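Local coordinates for putative uncharacterized protein TTHB164 (Thermus thermophilus HB8, PDB 2ZOP) that is probably a subunit of the Cmr ribonucleoprotein complex, which takes part in CRISPR RNA-guided defence against viruses and plasmids, at residues L35-L38 with V39-G43; R54-E57 with A58-A61; Y90-L93 with T94-L98. One frame throughout, in Å; residues are numbered along the deposited sequence.

Interaction 1 of 3, residues L35-L38 with V39-G43; sequences LPVL and VRQAG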
loop_
_atom_site.group_PDB
_atom_site.type_symbol
_atom_site.label_atom_id
_atom_site.label_comp_id
_atom_site.label_asym_id
_atom_site.label_seq_id
_atom_site.Cartn_x
_atom_site.Cartn_y
_atom_site.Cartn_z
ATOM N N LEU A 35 15.779 -3.389 -1.971
ATOM C CA LEU A 35 15.080 -2.323 -2.676
ATOM C C LEU A 35 13.685 -2.622 -3.241
ATOM O O LEU A 35 12.749 -1.853 -3.014
ATOM C CB LEU A 35 15.964 -1.735 -3.774
ATOM C CG LEU A 35 15.379 -0.480 -4.432
ATOM C CD1 LEU A 35 15.047 0.564 -3.361
ATOM C CD2 LEU A 35 16.382 0.080 -5.455
ATOM N N PRO A 36 13.518 -3.734 -3.970
ATOM C CA PRO A 36 12.172 -3.985 -4.497
ATOM C C PRO A 36 11.134 -3.983 -3.380
ATOM O O PRO A 36 10.047 -3.422 -3.527
ATOM C CB PRO A 36 12.313 -5.354 -5.167
ATOM C CG PRO A 36 13.749 -5.337 -5.641
ATOM C CD PRO A 36 14.459 -4.780 -4.415
ATOM N N VAL A 37 11.493 -4.602 -2.260
ATOM C CA VAL A 37 10.610 -4.684 -1.103
ATOM C C VAL A 37 10.244 -3.291 -0.582
ATOM O O VAL A 37 9.074 -3.009 -0.305
ATOM C CB VAL A 37 11.276 -5.511 0.032
ATOM C CG1 VAL A 37 10.441 -5.463 1.289
ATOM C CG2 VAL A 37 11.462 -6.949 -0.425
ATOM N N LEU A 38 11.236 -2.417 -0.444
ATOM C CA LEU A 38 10.958 -1.067 0.041
ATOM C C LEU A 38 10.065 -0.286 -0.915
ATOM O O LEU A 38 9.183 0.447 -0.479
ATOM C CB LEU A 38 12.250 -0.283 0.255
ATOM C CG LEU A 38 13.176 -0.810 1.345
ATOM C CD1 LEU A 38 14.376 0.119 1.451
ATOM C CD2 LEU A 38 12.426 -0.879 2.683
ATOM N N VAL A 39 10.298 -0.420 -2.213
ATOM C CA VAL A 39 9.472 0.305 -3.174
ATOM C C VAL A 39 8.018 -0.149 -3.043
ATOM O O VAL A 39 7.110 0.678 -3.002
ATOM C CB VAL A 39 9.971 0.097 -4.639
ATOM C CG1 VAL A 39 8.981 0.690 -5.626
ATOM C CG2 VAL A 39 11.343 0.787 -4.823
ATOM N N ARG A 40 7.799 -1.459 -2.954
ATOM C CA ARG A 40 6.442 -1.997 -2.826
ATOM C C ARG A 40 5.741 -1.633 -1.520
ATOM O O ARG A 40 4.594 -1.209 -1.523
ATOM C CB ARG A 40 6.450 -3.528 -2.949
ATOM C CG ARG A 40 6.591 -4.073 -4.366
ATOM C CD ARG A 40 6.219 -5.550 -4.399
ATOM N NE ARG A 40 7.115 -6.357 -3.575
ATOM C CZ ARG A 40 8.310 -6.779 -3.978
ATOM N NH1 ARG A 40 8.740 -6.473 -5.195
ATOM N NH2 ARG A 40 9.079 -7.493 -3.166
ATOM N N GLN A 41 6.439 -1.797 -0.404
ATOM C CA GLN A 41 5.847 -1.538 0.904
ATOM C C GLN A 41 5.888 -0.095 1.399
ATOM O O GLN A 41 4.948 0.364 2.041
ATOM C CB GLN A 41 6.509 -2.450 1.944
ATOM C CG GLN A 41 6.659 -3.899 1.487
ATOM C CD GLN A 41 7.044 -4.851 2.616
ATOM O OE1 GLN A 41 7.805 -4.494 3.515
ATOM N NE2 GLN A 41 6.529 -6.075 2.560
ATOM N N ALA A 42 6.967 0.621 1.102
ATOM C CA ALA A 42 7.109 1.998 1.571
ATOM C C ALA A 42 6.797 3.049 0.511
ATOM O O ALA A 42 6.528 4.210 0.836
ATOM C CB ALA A 42 8.527 2.209 2.117
ATOM N N GLY A 43 6.827 2.646 -0.754
ATOM C CA GLY A 43 6.548 3.591 -1.817
ATOM C C GLY A 43 7.853 4.069 -2.423
ATOM O O GLY A 43 8.891 4.033 -1.768
#
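Arg40 folds back over the turn of helix that carries Pro36 and Val37. Its CB lies 3.6 Å from Pro36 O, and CG stays equally close to that oxygen. With chi1 at -77° the chain sets off beside its own backbone N, and a bend at chi3 (-63°) turns one guanidinium face toward Pro36 O, which sits 3.7 Å above the plane and off-centre. At the tip the two terminal nitrogens part: NH1 meets Pro36 CB at 3.7 Å, whereas NH2 meets Val37 CG2. NH1 also forms a salt bridge with Glu102, which probably holds the group in this folded shape. Gln41 runs alongside Val37, its CG 3.1 Å from Val37 O and its OE1 against Val37 CG1. The backbone beneath is regular at first, Val39 N bonding Leu35 O at 2.9 Å. Farther on, Leu38 O takes Ala42 N at 2.7 Å and, weakly, the N of Gly43, a residue with positive phi (100°) that stands at the N-cap of helix 44-52. Helix 25-42 packs Leu35 and Val39 on Ala47 of helix 44-52, Pro36 on Ala101 of helix 87-111, and Leu38 on Leu91 of a second subunit.

Interaction 2 of 3, residues R54-E57 with A58-A61; sequences RGKE and AHKA. With SO4 (sulfate ion), chain G.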
loop_
_atom_site.group_PDB
_atom_site.type_symbol
_atom_site.label_atom_id
_atom_site.label_comp_id
_atom_site.label_asym_id
_atom_site.label_seq_id
_atom_site.Cartn_x
_atom_site.Cartn_y
_atom_site.Cartn_z
ATOM N N ARG A 54 21.769 6.288 3.238
ATOM C CA ARG A 54 22.655 5.241 3.719
ATOM C C ARG A 54 24.071 5.809 3.851
ATOM O O ARG A 54 24.483 6.671 3.069
ATOM C CB ARG A 54 22.653 4.042 2.767
ATOM C CG ARG A 54 21.342 3.216 2.755
ATOM C CD ARG A 54 20.834 2.919 4.170
ATOM N NE ARG A 54 19.912 3.955 4.641
ATOM C CZ ARG A 54 19.600 4.156 5.916
ATOM N NH1 ARG A 54 20.137 3.391 6.861
ATOM N NH2 ARG A 54 18.753 5.123 6.248
ATOM N N GLY A 55 24.803 5.333 4.855
ATOM C CA GLY A 55 26.152 5.816 5.073
ATOM C C GLY A 55 27.219 4.983 4.399
ATOM O O GLY A 55 28.328 5.463 4.168
ATOM N N LYS A 56 26.905 3.730 4.081
ATOM C CA LYS A 56 27.892 2.877 3.435
ATOM C C LYS A 56 27.859 3.120 1.931
ATOM O O LYS A 56 26.789 3.124 1.304
ATOM C CB LYS A 56 27.629 1.404 3.753
ATOM C CG LYS A 56 27.961 1.010 5.202
ATOM C CD LYS A 56 27.834 -0.498 5.418
ATOM C CE LYS A 56 28.228 -0.911 6.842
ATOM N NZ LYS A 56 27.259 -0.437 7.871
ATOM N N GLU A 57 29.044 3.340 1.370
ATOM C CA GLU A 57 29.199 3.612 -0.050
ATOM C C GLU A 57 28.541 2.580 -0.959
ATOM O O GLU A 57 27.876 2.951 -1.911
ATOM C CB GLU A 57 30.685 3.729 -0.405
ATOM C CG GLU A 57 30.967 4.682 -1.560
ATOM C CD GLU A 57 30.366 4.221 -2.875
ATOM O OE1 GLU A 57 30.778 3.146 -3.360
ATOM O OE2 GLU A 57 29.486 4.930 -3.424
ATOM N N ALA A 58 28.723 1.292 -0.665
ATOM C CA ALA A 58 28.146 0.237 -1.492
ATOM C C ALA A 58 26.617 0.270 -1.550
ATOM O O ALA A 58 26.023 -0.110 -2.561
ATOM C CB ALA A 58 28.627 -1.136 -1.001
ATOM N N HIS A 59 25.980 0.717 -0.469
ATOM C CA HIS A 59 24.522 0.793 -0.419
ATOM C C HIS A 59 24.019 1.920 -1.327
ATOM O O HIS A 59 23.064 1.746 -2.091
ATOM C CB HIS A 59 24.060 1.035 1.020
ATOM C CG HIS A 59 24.203 -0.159 1.919
ATOM N ND1 HIS A 59 24.170 -0.059 3.294
ATOM C CD2 HIS A 59 24.319 -1.479 1.643
ATOM C CE1 HIS A 59 24.255 -1.264 3.825
ATOM N NE2 HIS A 59 24.346 -2.144 2.845
ATOM N N LYS A 60 24.682 3.069 -1.240
ATOM C CA LYS A 60 24.347 4.240 -2.038
ATOM C C LYS A 60 24.621 3.962 -3.518
ATOM O O LYS A 60 23.873 4.406 -4.389
ATOM C CB LYS A 60 25.181 5.435 -1.561
ATOM C CG LYS A 60 24.885 6.759 -2.252
ATOM C CD LYS A 60 23.437 7.202 -2.031
ATOM C CE LYS A 60 23.245 8.684 -2.337
ATOM N NZ LYS A 60 23.877 9.552 -1.299
ATOM N N ALA A 61 25.688 3.215 -3.794
ATOM C CA ALA A 61 26.067 2.888 -5.168
ATOM C C ALA A 61 24.934 2.174 -5.907
ATOM O O ALA A 61 24.696 2.430 -7.091
ATOM C CB ALA A 61 27.335 2.024 -5.177
HETATM S S SO4 G . 24.088 2.119 6.333
HETATM O O1 SO4 G . 23.068 1.062 6.465
HETATM O O2 SO4 G . 24.630 2.143 4.954
HETATM O O3 SO4 G . 23.463 3.425 6.615
HETATM O O4 SO4 G . 25.182 1.851 7.287
#
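An anion site at the N-terminus of helix 57-69 brings Lys56 and His59 together around a sulfate that probably came from the crystallisation liquor. His59 presents ND1 to sulfate O2 at 2.8 Å, and the oxygen lies at the ring edge, near its plane, with an N-H...O angle of 157°. The same O2 accepts Lys56 N at 2.9 Å and, weakly, Gly55 N, whose main bond runs to sulfate O3 at 2.9 Å and is nearly straight (172°). Lys56 lies alongside His59, pointing the same way, with CB 3.8 Å from ND1 of the ring; a bend at its last torsion (chi4 69°) brings NZ to sulfate O4 at 3.1 Å. Arg54 slants across the His59 side chain, CB against CB, and its NH1 comes to 3.3 Å from sulfate O3, while NE is bonded to Phe50 O. At the start of the helix, Lys56 O takes weak bonds from His59 N and Lys60 N, before Ala61 N bonds Glu57 O at 2.9 Å. The arrangement resembles the anion sites often found at helix N-termini, where the helix dipole would probably favour an anion, though here the backbone donors are the N-cap Lys56 and Gly55 just before it.

Interaction 3 of 3, residues Y90-L93 with T94-L98; sequences YLRL and TREVL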
loop_
_atom_site.group_PDB
_atom_site.type_symbol
_atom_site.label_atom_id
_atom_site.label_comp_id
_atom_site.label_asym_id
_atom_site.label_seq_id
_atom_site.Cartn_x
_atom_site.Cartn_y
_atom_site.Cartn_z
ATOM N N TYR A 90 4.096 9.507 -11.460
ATOM C CA TYR A 90 4.705 8.932 -10.261
ATOM C C TYR A 90 4.476 7.430 -10.219
ATOM O O TYR A 90 5.366 6.668 -9.843
ATOM C CB TYR A 90 4.112 9.572 -9.003
ATOM C CG TYR A 90 4.753 9.121 -7.706
ATOM C CD1 TYR A 90 5.997 9.622 -7.300
ATOM C CD2 TYR A 90 4.118 8.186 -6.884
ATOM C CE1 TYR A 90 6.590 9.198 -6.097
ATOM C CE2 TYR A 90 4.701 7.757 -5.690
ATOM C CZ TYR A 90 5.932 8.267 -5.302
ATOM O OH TYR A 90 6.472 7.853 -4.104
ATOM N N LEU A 91 3.278 7.001 -10.607
ATOM C CA LEU A 91 2.965 5.579 -10.597
ATOM C C LEU A 91 3.734 4.869 -11.703
ATOM O O LEU A 91 4.185 3.740 -11.522
ATOM C CB LEU A 91 1.463 5.364 -10.764
ATOM C CG LEU A 91 0.635 5.868 -9.580
ATOM C CD1 LEU A 91 -0.842 5.804 -9.914
ATOM C CD2 LEU A 91 0.940 5.031 -8.357
ATOM N N ARG A 92 3.879 5.539 -12.845
ATOM C CA ARG A 92 4.623 4.984 -13.968
ATOM C C ARG A 92 6.097 4.876 -13.586
ATOM O O ARG A 92 6.750 3.866 -13.863
ATOM C CB ARG A 92 4.489 5.879 -15.204
ATOM C CG ARG A 92 5.393 5.449 -16.359
ATOM C CD ARG A 92 4.952 6.031 -17.696
ATOM N NE ARG A 92 5.070 7.487 -17.758
ATOM C CZ ARG A 92 4.041 8.311 -17.936
ATOM N NH1 ARG A 92 2.813 7.822 -18.065
ATOM N NH2 ARG A 92 4.239 9.620 -18.000
ATOM N N LEU A 93 6.623 5.922 -12.956
ATOM C CA LEU A 93 8.023 5.914 -12.544
ATOM C C LEU A 93 8.230 4.780 -11.550
ATOM O O LEU A 93 9.249 4.081 -11.577
ATOM C CB LEU A 93 8.403 7.243 -11.899
ATOM C CG LEU A 93 9.869 7.359 -11.480
ATOM C CD1 LEU A 93 10.764 7.185 -12.702
ATOM C CD2 LEU A 93 10.103 8.717 -10.807
ATOM N N THR A 94 7.249 4.601 -10.672
ATOM C CA THR A 94 7.312 3.540 -9.681
ATOM C C THR A 94 7.478 2.185 -10.388
ATOM O O THR A 94 8.344 1.393 -10.025
ATOM C CB THR A 94 6.034 3.530 -8.807
ATOM O OG1 THR A 94 6.022 4.694 -7.960
ATOM C CG2 THR A 94 5.972 2.261 -7.950
ATOM N N ARG A 95 6.655 1.929 -11.402
ATOM C CA ARG A 95 6.727 0.664 -12.138
ATOM C C ARG A 95 8.095 0.432 -12.760
ATOM O O ARG A 95 8.618 -0.675 -12.718
ATOM C CB ARG A 95 5.689 0.617 -13.262
ATOM C CG ARG A 95 4.243 0.586 -12.812
ATOM C CD ARG A 95 3.355 0.110 -13.961
ATOM N NE ARG A 95 3.449 0.972 -15.141
ATOM C CZ ARG A 95 2.667 2.026 -15.371
ATOM N NH1 ARG A 95 1.721 2.362 -14.506
ATOM N NH2 ARG A 95 2.825 2.742 -16.474
ATOM N N GLU A 96 8.649 1.482 -13.355
ATOM C CA GLU A 96 9.957 1.429 -14.008
ATOM C C GLU A 96 11.089 1.156 -13.022
ATOM O O GLU A 96 11.929 0.292 -13.249
ATOM C CB GLU A 96 10.198 2.745 -14.759
ATOM C CG GLU A 96 9.258 2.914 -15.946
ATOM C CD GLU A 96 9.313 4.294 -16.578
ATOM O OE1 GLU A 96 8.699 4.480 -17.654
ATOM O OE2 GLU A 96 9.956 5.193 -16.004
ATOM N N VAL A 97 11.105 1.887 -11.918
ATOM C CA VAL A 97 12.132 1.694 -10.904
ATOM C C VAL A 97 12.019 0.277 -10.330
ATOM O O VAL A 97 13.024 -0.416 -10.165
ATOM C CB VAL A 97 11.994 2.763 -9.792
ATOM C CG1 VAL A 97 12.897 2.443 -8.617
ATOM C CG2 VAL A 97 12.353 4.131 -10.367
ATOM N N LEU A 98 10.796 -0.168 -10.055
ATOM C CA LEU A 98 10.597 -1.515 -9.512
ATOM C C LEU A 98 11.109 -2.574 -10.500
ATOM O O LEU A 98 11.762 -3.538 -10.100
ATOM C CB LEU A 98 9.112 -1.757 -9.199
ATOM C CG LEU A 98 8.731 -3.116 -8.595
ATOM C CD1 LEU A 98 9.525 -3.335 -7.323
ATOM C CD2 LEU A 98 7.232 -3.167 -8.297
#
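Thr94 doubles the helical bond to Tyr90: both its backbone N, at 2.9 Å, and its OG1, at 2.8 Å, donate to Tyr90 O. They approach from opposite faces of the carbonyl plane, each tilted out of it. The hydroxyl gets there because chi1 of -70° turns OG1 away from the carbonyl carbon of Thr94, leaving CG2 anti to the backbone N. OG1 also stands 4.0 Å above one face of the Tyr90 ring, offset toward the rim near CE2. The ring comes close although the Tyr90 side chain starts out away from the next turn, and its OH is held by Ser45 N. On the outer side Arg95 bends at chi3 (-59°) and lays one guanidinium face over Arg92 CA, with NH2 3.7 Å from Arg92 CG. The Arg92 guanidinium stands steeply against that plane, 65° apart. Glu96 reaches out extended beside Arg92, OE1 3.7 Å from Arg92 CG, but its salt bridge is with Arg4. Leu93 meets Val97 at a slant, the apolar tips coming to 4.2 Å between Leu93 CD1 and Val97 CG2. Helix 87-111 packs Leu93 and Val97 on Leu78 of helix 75-84, Tyr90 and Thr94 on Leu44 of helix 44-52, and Leu91 on Leu38 of a third subunit.

In the fold
The three contacts follow in series along an all-helical chain: interaction 1 lies in the C-terminal part of helix 25-42, interaction 2 spans the end of the loop after helix 44-52 and the first turn of helix 57-69, and interaction 3 lies in the long helix 87-111. Interactions 1 and 3 have centres about 11 Å apart and touch, through Pro36 O and Leu98 CD1 at 3.8 Å and through Val39 against Thr94. Interaction 2 stands apart, its centre about 17 Å from that of interaction 1 and 22 Å from that of interaction 3, across the chain's centre from the latter. Interactions 1 and 3 each also face another subunit, so this helix pair serves both the fold and the homotrimer, whereas the sulfate-bearing loop touches no other chain of the trimer.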